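Local coordinates for DUF574 domain-containing protein (Thermobifida fusca, PDB 2QE6), which binds S-adenosylmethionine and is probably a methyltransferase, though its substrate is not known, at residues 192-206 with 220-234. The protein carries 1 engineered substitution. Residues are numbered along the deposited sequence; the frame is centred on the assembly and turned at random.
With SO4 (sulfate ion), chain C.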
ATOM      1  N   LEU A 192       7.398   9.198  -3.920  1.00 36.34           N
ATOM      2  CA  LEU A 192       6.877   7.850  -4.111  1.00 35.58           C
ATOM      3  C   LEU A 192       7.152   7.042  -2.840  1.00 36.37           C
ATOM      4  O   LEU A 192       8.302   6.960  -2.399  1.00 33.16           O
ATOM      5  CB  LEU A 192       7.570   7.177  -5.296  1.00 33.88           C
ATOM      6  CG  LEU A 192       7.118   5.768  -5.704  1.00 37.83           C
ATOM      7  CD1 LEU A 192       5.673   5.750  -6.113  1.00 39.73           C
ATOM      8  CD2 LEU A 192       8.055   5.256  -6.832  1.00 32.30           C
ATOM      9  N   PHE A 193       6.092   6.510  -2.235  1.00 34.50           N
ATOM     10  CA  PHE A 193       6.153   5.700  -0.987  1.00 34.90           C
ATOM     11  C   PHE A 193       5.662   4.288  -1.368  1.00 37.95           C
ATOM     12  O   PHE A 193       4.522   4.124  -1.802  1.00 37.11           O
ATOM     13  CB  PHE A 193       5.256   6.388   0.061  1.00 34.17           C
ATOM     14  CG  PHE A 193       5.117   5.684   1.396  1.00 31.21           C
ATOM     15  CD1 PHE A 193       5.992   4.695   1.821  1.00 36.71           C
ATOM     16  CD2 PHE A 193       4.121   6.113   2.288  1.00 35.30           C
ATOM     17  CE1 PHE A 193       5.873   4.116   3.085  1.00 34.96           C
ATOM     18  CE2 PHE A 193       3.982   5.518   3.544  1.00 34.30           C
ATOM     19  CZ  PHE A 193       4.883   4.524   3.951  1.00 32.56           C
HETATM   20  N   MSE A 194       6.536   3.276  -1.285  1.00 35.77           N
HETATM   21  CA  MSE A 194       6.129   1.917  -1.556  1.00 35.71           C
HETATM   22  C   MSE A 194       6.587   0.956  -0.468  1.00 34.23           C
HETATM   23  O   MSE A 194       7.601   1.200   0.197  1.00 36.16           O
HETATM   24  CB  MSE A 194       6.748   1.433  -2.880  1.00 35.05           C
HETATM   25  CG  MSE A 194       6.548   2.411  -4.017  1.00 42.33           C
HETATM   26 SE   MSE A 194       6.913   1.581  -5.736  0.75 36.43          SE
HETATM   27  CE  MSE A 194       8.872   1.654  -5.766  1.00 39.33           C
ATOM     28  N   THR A 195       5.871  -0.154  -0.304  1.00 32.37           N
ATOM     29  CA  THR A 195       6.381  -1.244   0.516  1.00 33.77           C
ATOM     30  C   THR A 195       6.199  -2.512  -0.316  1.00 32.30           C
ATOM     31  O   THR A 195       5.403  -2.538  -1.240  1.00 34.67           O
ATOM     32  CB  THR A 195       5.736  -1.350   1.884  1.00 34.95           C
ATOM     33  OG1 THR A 195       4.425  -1.930   1.757  1.00 39.38           O
ATOM     34  CG2 THR A 195       5.701   0.009   2.571  1.00 33.75           C
ATOM     35  N   SER A 196       6.912  -3.558   0.033  1.00 34.35           N
ATOM     36  CA  SER A 196       6.951  -4.736  -0.814  1.00 33.23           C
ATOM     37  C   SER A 196       7.420  -5.924   0.000  1.00 36.85           C
ATOM     38  O   SER A 196       8.324  -5.799   0.807  1.00 36.73           O
ATOM     39  CB  SER A 196       7.937  -4.543  -1.943  1.00 35.21           C
ATOM     40  OG  SER A 196       8.029  -5.740  -2.772  1.00 34.22           O
ATOM     41  N   LEU A 197       6.826  -7.078  -0.272  1.00 35.62           N
ATOM     42  CA  LEU A 197       7.420  -8.341   0.041  1.00 34.30           C
ATOM     43  C   LEU A 197       8.843  -8.393  -0.515  1.00 33.90           C
ATOM     44  O   LEU A 197       9.079  -8.069  -1.694  1.00 35.39           O
ATOM     45  CB  LEU A 197       6.528  -9.444  -0.552  1.00 34.77           C
ATOM     46  CG  LEU A 197       6.841 -10.926  -0.344  1.00 45.42           C
ATOM     47  CD1 LEU A 197       6.972 -11.322   1.156  1.00 46.91           C
ATOM     48  CD2 LEU A 197       5.736 -11.689  -1.040  1.00 43.03           C
ATOM     49  N   VAL A 198       9.794  -8.840   0.316  1.00 32.52           N
ATOM     50  CA  VAL A 198      11.235  -8.747  -0.017  1.00 30.70           C
ATOM     51  C   VAL A 198      11.813 -10.154  -0.069  1.00 33.25           C
ATOM     52  O   VAL A 198      11.330 -11.052   0.602  1.00 31.72           O
ATOM     53  CB  VAL A 198      12.031  -7.822   0.987  1.00 31.11           C
ATOM     54  CG1 VAL A 198      12.189  -8.479   2.356  1.00 28.12           C
ATOM     55  CG2 VAL A 198      13.406  -7.420   0.390  1.00 30.36           C
ATOM     56  N   ASP A 199      12.791 -10.359  -0.941  1.00 32.28           N
ATOM     57  CA  ASP A 199      13.604 -11.582  -0.963  1.00 33.46           C
ATOM     58  C   ASP A 199      14.985 -11.150  -0.464  1.00 32.29           C
ATOM     59  O   ASP A 199      15.735 -10.485  -1.180  1.00 34.59           O
ATOM     60  CB  ASP A 199      13.713 -12.163  -2.382  1.00 30.77           C
ATOM     61  CG  ASP A 199      14.460 -13.488  -2.445  1.00 38.95           C
ATOM     62  OD1 ASP A 199      15.111 -13.865  -1.470  1.00 35.18           O
ATOM     63  OD2 ASP A 199      14.421 -14.146  -3.494  1.00 35.64           O
ATOM     64  N   THR A 200      15.316 -11.552   0.762  1.00 34.86           N
ATOM     65  CA  THR A 200      16.658 -11.435   1.299  1.00 34.90           C
ATOM     66  C   THR A 200      17.170 -12.857   1.609  1.00 32.59           C
ATOM     67  O   THR A 200      17.979 -13.049   2.509  1.00 34.17           O
ATOM     68  CB  THR A 200      16.700 -10.526   2.539  1.00 34.34           C
ATOM     69  OG1 THR A 200      15.792 -11.020   3.511  1.00 35.65           O
ATOM     70  CG2 THR A 200      16.307  -9.062   2.191  1.00 32.17           C
ATOM     71  N   GLY A 201      16.684 -13.860   0.867  1.00 34.25           N
ATOM     72  CA  GLY A 201      17.139 -15.241   1.031  1.00 34.20           C
ATOM     73  C   GLY A 201      16.620 -15.951   2.265  1.00 34.21           C
ATOM     74  O   GLY A 201      17.210 -16.887   2.754  1.00 32.73           O
ATOM     75  N   LEU A 202      15.519 -15.482   2.827  1.00 32.85           N
ATOM     76  CA  LEU A 202      14.888 -16.206   3.931  1.00 37.61           C
ATOM     77  C   LEU A 202      13.757 -17.125   3.375  1.00 37.76           C
ATOM     78  O   LEU A 202      12.957 -16.719   2.579  1.00 36.52           O
ATOM     79  CB  LEU A 202      14.350 -15.218   4.970  1.00 36.07           C
ATOM     80  CG  LEU A 202      15.334 -14.122   5.431  1.00 41.53           C
ATOM     81  CD1 LEU A 202      14.627 -13.241   6.464  1.00 41.06           C
ATOM     82  CD2 LEU A 202      16.627 -14.678   5.991  1.00 42.09           C
ATOM     83  N   PRO A 203      13.672 -18.375   3.817  1.00 47.13           N
ATOM     84  CA  PRO A 203      12.805 -19.364   3.095  1.00 46.28           C
ATOM     85  C   PRO A 203      11.301 -18.985   2.895  1.00 46.38           C
ATOM     86  O   PRO A 203      10.703 -19.178   1.769  1.00 44.62           O
ATOM     87  CB  PRO A 203      12.947 -20.614   3.971  1.00 50.47           C
ATOM     88  CG  PRO A 203      13.260 -20.007   5.435  1.00 53.07           C
ATOM     89  CD  PRO A 203      14.264 -18.932   5.049  1.00 51.05           C
ATOM     90  N   ALA A 204      10.746 -18.382   3.943  1.00 38.91           N
ATOM     91  CA  ALA A 204       9.346 -17.996   3.995  1.00 40.14           C
ATOM     92  C   ALA A 204       8.989 -16.956   2.967  1.00 38.42           C
ATOM     93  O   ALA A 204       7.818 -16.793   2.657  1.00 33.49           O
ATOM     94  CB  ALA A 204       9.010 -17.442   5.358  1.00 39.22           C
ATOM     95  N   GLN A 205       9.973 -16.212   2.456  1.00 36.60           N
ATOM     96  CA  GLN A 205       9.658 -15.066   1.586  1.00 37.03           C
ATOM     97  C   GLN A 205       9.124 -15.555   0.241  1.00 35.68           C
ATOM     98  O   GLN A 205       8.090 -15.114  -0.201  1.00 32.40           O
ATOM     99  CB  GLN A 205      10.895 -14.191   1.388  1.00 38.80           C
ATOM    100  CG  GLN A 205      11.297 -13.407   2.673  1.00 33.38           C
ATOM    101  CD  GLN A 205      12.714 -12.897   2.668  1.00 32.97           C
ATOM    102  OE1 GLN A 205      13.615 -13.470   2.024  1.00 31.84           O
ATOM    103  NE2 GLN A 205      12.955 -11.859   3.442  1.00 26.83           N
ATOM    104  N   GLN A 206       9.848 -16.489  -0.361  1.00 30.65           N
ATOM    105  CA  GLN A 206       9.479 -17.062  -1.659  1.00 33.79           C
ATOM    106  C   GLN A 206       8.291 -18.044  -1.525  1.00 32.26           C
ATOM    107  O   GLN A 206       7.504 -18.167  -2.439  1.00 30.63           O
ATOM    108  CB  GLN A 206      10.658 -17.723  -2.326  1.00 34.07           C
ATOM    109  CG  GLN A 206      11.703 -16.737  -2.997  1.00 35.43           C
ATOM    110  CD  GLN A 206      11.157 -15.944  -4.224  1.00 36.26           C
ATOM    111  OE1 GLN A 206      10.088 -16.239  -4.765  1.00 36.59           O
ATOM    112  NE2 GLN A 206      11.920 -14.948  -4.661  1.00 33.47           N
ATOM    113  N   TRP A 220       5.103 -11.392  -5.905  1.00 38.88           N
ATOM    114  CA  TRP A 220       6.474 -11.326  -6.441  1.00 37.77           C
ATOM    115  C   TRP A 220       7.356 -10.748  -5.336  1.00 38.49           C
ATOM    116  O   TRP A 220       7.227  -9.591  -4.993  1.00 42.54           O
ATOM    117  CB  TRP A 220       6.502 -10.457  -7.720  1.00 37.54           C
ATOM    118  CG  TRP A 220       5.531 -10.896  -8.702  1.00 32.46           C
ATOM    119  CD1 TRP A 220       4.248 -10.466  -8.866  1.00 34.17           C
ATOM    120  CD2 TRP A 220       5.738 -11.908  -9.667  1.00 35.33           C
ATOM    121  NE1 TRP A 220       3.650 -11.148  -9.886  1.00 42.12           N
ATOM    122  CE2 TRP A 220       4.540 -12.052 -10.389  1.00 30.50           C
ATOM    123  CE3 TRP A 220       6.816 -12.722  -9.971  1.00 32.77           C
ATOM    124  CZ2 TRP A 220       4.395 -12.967 -11.412  1.00 37.74           C
ATOM    125  CZ3 TRP A 220       6.668 -13.644 -11.007  1.00 41.04           C
ATOM    126  CH2 TRP A 220       5.448 -13.747 -11.701  1.00 31.57           C
ATOM    127  N   ALA A 221       8.193 -11.573  -4.728  1.00 38.81           N
ATOM    128  CA  ALA A 221       9.129 -11.073  -3.718  1.00 38.33           C
ATOM    129  C   ALA A 221      10.347 -10.474  -4.434  1.00 39.51           C
ATOM    130  O   ALA A 221      11.034 -11.168  -5.196  1.00 40.00           O
ATOM    131  CB  ALA A 221       9.548 -12.224  -2.761  1.00 36.93           C
ATOM    132  N   ARG A 222      10.636  -9.203  -4.193  1.00 34.22           N
ATOM    133  CA  ARG A 222      11.750  -8.530  -4.894  1.00 34.20           C
ATOM    134  C   ARG A 222      12.919  -8.339  -3.943  1.00 34.76           C
ATOM    135  O   ARG A 222      12.720  -8.078  -2.771  1.00 33.83           O
ATOM    136  CB  ARG A 222      11.307  -7.193  -5.517  1.00 34.93           C
ATOM    137  CG  ARG A 222      10.472  -7.389  -6.738  1.00 35.44           C
ATOM    138  CD  ARG A 222      10.116  -6.118  -7.533  1.00 32.14           C
ATOM    139  NE  ARG A 222       9.526  -6.533  -8.820  1.00 34.94           N
ATOM    140  CZ  ARG A 222       8.236  -6.760  -9.079  1.00 36.51           C
ATOM    141  NH1 ARG A 222       7.272  -6.489  -8.189  1.00 35.07           N
ATOM    142  NH2 ARG A 222       7.901  -7.192 -10.284  1.00 33.93           N
ATOM    143  N   THR A 223      14.130  -8.521  -4.430  1.00 33.31           N
ATOM    144  CA  THR A 223      15.307  -8.194  -3.627  1.00 35.27           C
ATOM    145  C   THR A 223      15.325  -6.716  -3.218  1.00 34.35           C
ATOM    146  O   THR A 223      14.668  -5.904  -3.840  1.00 36.71           O
ATOM    147  CB  THR A 223      16.594  -8.473  -4.360  1.00 33.70           C
ATOM    148  OG1 THR A 223      16.711  -7.554  -5.448  1.00 36.22           O
ATOM    149  CG2 THR A 223      16.644  -9.915  -4.881  1.00 37.35           C
ATOM    150  N   PRO A 224      16.084  -6.357  -2.172  1.00 36.96           N
ATOM    151  CA  PRO A 224      16.210  -4.920  -1.848  1.00 35.81           C
ATOM    152  C   PRO A 224      16.639  -4.044  -3.023  1.00 33.47           C
ATOM    153  O   PRO A 224      16.126  -2.957  -3.174  1.00 37.14           O
ATOM    154  CB  PRO A 224      17.247  -4.913  -0.730  1.00 36.62           C
ATOM    155  CG  PRO A 224      17.087  -6.261  -0.089  1.00 36.48           C
ATOM    156  CD  PRO A 224      16.807  -7.191  -1.193  1.00 37.39           C
ATOM    157  N   GLU A 225      17.541  -4.535  -3.858  1.00 37.20           N
ATOM    158  CA  GLU A 225      18.026  -3.775  -4.993  1.00 38.50           C
ATOM    159  C   GLU A 225      16.934  -3.620  -6.056  1.00 38.09           C
ATOM    160  O   GLU A 225      16.817  -2.570  -6.683  1.00 37.42           O
ATOM    161  CB  GLU A 225      19.233  -4.477  -5.590  1.00 40.53           C
ATOM    162  CG  GLU A 225      20.469  -4.580  -4.633  1.00 51.42           C
ATOM    163  CD  GLU A 225      20.338  -5.519  -3.370  1.00 61.11           C
ATOM    164  OE1 GLU A 225      19.587  -6.539  -3.345  1.00 42.70           O
ATOM    165  OE2 GLU A 225      21.031  -5.214  -2.364  1.00 62.70           O
ATOM    166  N   GLU A 226      16.144  -4.674  -6.277  1.00 37.13           N
ATOM    167  CA  GLU A 226      15.011  -4.622  -7.216  1.00 36.62           C
ATOM    168  C   GLU A 226      13.900  -3.673  -6.742  1.00 33.78           C
ATOM    169  O   GLU A 226      13.298  -2.961  -7.549  1.00 36.81           O
ATOM    170  CB  GLU A 226      14.473  -6.022  -7.489  1.00 38.84           C
ATOM    171  CG  GLU A 226      15.367  -6.789  -8.444  1.00 40.17           C
ATOM    172  CD  GLU A 226      15.334  -6.172  -9.857  1.00 61.48           C
ATOM    173  OE1 GLU A 226      14.225  -6.216 -10.462  1.00 64.71           O
ATOM    174  OE2 GLU A 226      16.392  -5.627 -10.339  1.00 58.51           O
ATOM    175  N   ILE A 227      13.684  -3.610  -5.438  1.00 33.74           N
ATOM    176  CA  ILE A 227      12.753  -2.633  -4.880  1.00 33.61           C
ATOM    177  C   ILE A 227      13.289  -1.214  -5.123  1.00 34.45           C
ATOM    178  O   ILE A 227      12.569  -0.354  -5.657  1.00 37.37           O
ATOM    179  CB  ILE A 227      12.494  -2.885  -3.367  1.00 35.91           C
ATOM    180  CG1 ILE A 227      11.801  -4.237  -3.182  1.00 38.22           C
ATOM    181  CG2 ILE A 227      11.705  -1.752  -2.782  1.00 30.29           C
ATOM    182  CD1 ILE A 227      11.738  -4.770  -1.762  1.00 31.00           C
ATOM    183  N   GLU A 228      14.550  -0.980  -4.749  1.00 36.34           N
ATOM    184  CA  GLU A 228      15.168   0.342  -4.891  1.00 39.89           C
ATOM    185  C   GLU A 228      15.100   0.813  -6.325  1.00 38.72           C
ATOM    186  O   GLU A 228      14.845   1.973  -6.584  1.00 34.38           O
ATOM    187  CB  GLU A 228      16.631   0.343  -4.477  1.00 38.47           C
ATOM    188  CG  GLU A 228      16.908   0.127  -2.986  1.00 49.05           C
ATOM    189  CD  GLU A 228      18.424   0.054  -2.671  1.00 54.27           C
ATOM    190  OE1 GLU A 228      19.183   0.741  -3.408  1.00 65.46           O
ATOM    191  OE2 GLU A 228      18.825  -0.666  -1.710  1.00 66.28           O
ATOM    192  N   ARG A 229      15.310  -0.109  -7.245  1.00 37.86           N
ATOM    193  CA  ARG A 229      15.288   0.199  -8.659  1.00 39.49           C
ATOM    194  C   ARG A 229      13.978   0.812  -9.114  1.00 37.48           C
ATOM    195  O   ARG A 229      13.961   1.599 -10.063  1.00 36.36           O
ATOM    196  CB  ARG A 229      15.546  -1.070  -9.443  1.00 37.38           C
ATOM    197  CG  ARG A 229      15.744  -0.902 -10.911  1.00 46.01           C
ATOM    198  CD  ARG A 229      16.085  -2.253 -11.550  1.00 47.90           C
ATOM    199  NE  ARG A 229      15.631  -2.190 -12.925  1.00 60.00           N
ATOM    200  CZ  ARG A 229      14.474  -2.671 -13.378  1.00 64.26           C
ATOM    201  NH1 ARG A 229      13.642  -3.331 -12.588  1.00 72.19           N
ATOM    202  NH2 ARG A 229      14.172  -2.520 -14.660  1.00 65.58           N
ATOM    203  N   GLN A 230      12.883   0.435  -8.481  1.00 35.11           N
ATOM    204  CA  GLN A 230      11.555   0.926  -8.888  1.00 36.74           C
ATOM    205  C   GLN A 230      11.295   2.348  -8.413  1.00 36.11           C
ATOM    206  O   GLN A 230      10.295   2.966  -8.771  1.00 38.41           O
ATOM    207  CB  GLN A 230      10.457  -0.028  -8.422  1.00 37.18           C
ATOM    208  CG  GLN A 230      10.489  -1.374  -9.173  1.00 34.94           C
ATOM    209  CD  GLN A 230      10.352  -1.222 -10.631  1.00 39.63           C
ATOM    210  OE1 GLN A 230       9.655  -0.317 -11.107  1.00 38.37           O
ATOM    211  NE2 GLN A 230      11.047  -2.098 -11.401  1.00 30.64           N
ATOM    212  N   PHE A 231      12.230   2.879  -7.631  1.00 37.01           N
ATOM    213  CA  PHE A 231      12.251   4.302  -7.311  1.00 37.89           C
ATOM    214  C   PHE A 231      12.926   5.137  -8.436  1.00 38.26           C
ATOM    215  O   PHE A 231      12.928   6.348  -8.371  1.00 37.13           O
ATOM    216  CB  PHE A 231      12.919   4.522  -5.949  1.00 38.62           C
ATOM    217  CG  PHE A 231      12.091   4.014  -4.783  1.00 42.63           C
ATOM    218  CD1 PHE A 231      12.188   2.704  -4.366  1.00 34.00           C
ATOM    219  CD2 PHE A 231      11.186   4.841  -4.142  1.00 32.48           C
ATOM    220  CE1 PHE A 231      11.401   2.224  -3.332  1.00 35.34           C
ATOM    221  CE2 PHE A 231      10.402   4.371  -3.086  1.00 37.74           C
ATOM    222  CZ  PHE A 231      10.515   3.074  -2.678  1.00 37.41           C
ATOM    223  N   GLY A 232      13.490   4.490  -9.466  1.00 38.96           N
ATOM    224  CA  GLY A 232      14.060   5.220 -10.619  1.00 37.75           C
ATOM    225  C   GLY A 232      15.080   6.244 -10.156  1.00 37.51           C
ATOM    226  O   GLY A 232      15.847   5.964  -9.282  1.00 39.13           O
ATOM    227  N   ASP A 233      15.044   7.437 -10.731  1.00 37.82           N
ATOM    228  CA  ASP A 233      15.888   8.581 -10.348  1.00 41.33           C
ATOM    229  C   ASP A 233      15.498   9.274  -9.078  1.00 37.36           C
ATOM    230  O   ASP A 233      16.070  10.311  -8.756  1.00 35.65           O
ATOM    231  CB  ASP A 233      15.733   9.736 -11.363  1.00 44.10           C
ATOM    232  CG  ASP A 233      16.177   9.384 -12.752  1.00 60.06           C
ATOM    233  OD1 ASP A 233      16.997   8.439 -12.913  1.00 64.10           O
ATOM    234  OD2 ASP A 233      15.702  10.095 -13.677  1.00 64.51           O
ATOM    235  N   PHE A 234      14.447   8.843  -8.416  1.00 37.97           N
ATOM    236  CA  PHE A 234      14.028   9.565  -7.222  1.00 38.02           C
ATOM    237  C   PHE A 234      15.125   9.438  -6.144  1.00 40.06           C
ATOM    238  O   PHE A 234      15.838   8.464  -6.101  1.00 37.80           O
ATOM    239  CB  PHE A 234      12.690   9.029  -6.713  1.00 36.82           C
ATOM    240  CG  PHE A 234      11.481   9.531  -7.462  1.00 34.39           C
ATOM    241  CD1 PHE A 234      11.531   9.822  -8.818  1.00 33.65           C
ATOM    242  CD2 PHE A 234      10.256   9.635  -6.804  1.00 32.67           C
ATOM    243  CE1 PHE A 234      10.385  10.253  -9.485  1.00 34.56           C
ATOM    244  CE2 PHE A 234       9.119  10.069  -7.462  1.00 38.29           C
ATOM    245  CZ  PHE A 234       9.175  10.363  -8.807  1.00 33.06           C
TER
HETATM  246  S   SO4 C 274      11.685 -14.589  -8.754  1.00 83.35           S
HETATM  247  O1  SO4 C 274      10.806 -15.736  -9.027  1.00 66.28           O
HETATM  248  O2  SO4 C 274      11.432 -13.580  -9.802  1.00 74.18           O
HETATM  249  O3  SO4 C 274      11.373 -13.938  -7.445  1.00 48.27           O
HETATM  250  O4  SO4 C 274      13.086 -15.081  -8.804  1.00 68.06           O
HETATM  251  O   HOH W   1       7.797  -6.797  -5.243  1.00 14.33           O
HETATM  252  O   HOH W   2       8.675 -14.057  -6.007  1.00 16.20           O
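Val198 and Arg222 form a single beta bridge just past the end of strand 192-197, with Arg222 N donating to Leu197 O (3.2 Å) and Asp199 N to Arg222 O (2.9 Å), and from there helix 224-229 runs back over the strand at 151°, nearly antiparallel. In this example of a helix laid over a strand, the alternate residues Leu192, Met194 and Ser196 point toward 220-234 and meet Ile227 and residues of 230-234. Leu197 O is gripped twice, because Ser196 OG reaches it from the other face of its carbonyl plane. With chi1 at 72°, Val198 turns CG2 anti to its backbone N, where it meets Pro224 CD and Ile227 CD1, both at 3.8 Å; this Ile227 methyl also rests on Ser196 CB. Farther back, Met194, present as selenomethionine, bends at chi3 (-80°) and lays CE over one face of the Phe231 ring, 3.7 Å from its centroid, a CH-pi contact, with the selenium more distant above that face. Leu192 O lies at the ring edge, in plane, 3.4 Å from Phe231 CE2. An alanine in place of Phe231 would probably take the aromatic face from the Met194 methyl, leaving it chiefly Gln230 CB, and open a gap beside Leu192. Strand 192-197 pairs with strands 160-163 and 265-271 in the Rossmann-like sheet; Ala221 meets helix 203-216, while Ile227 and Phe231 touch strand 235-243.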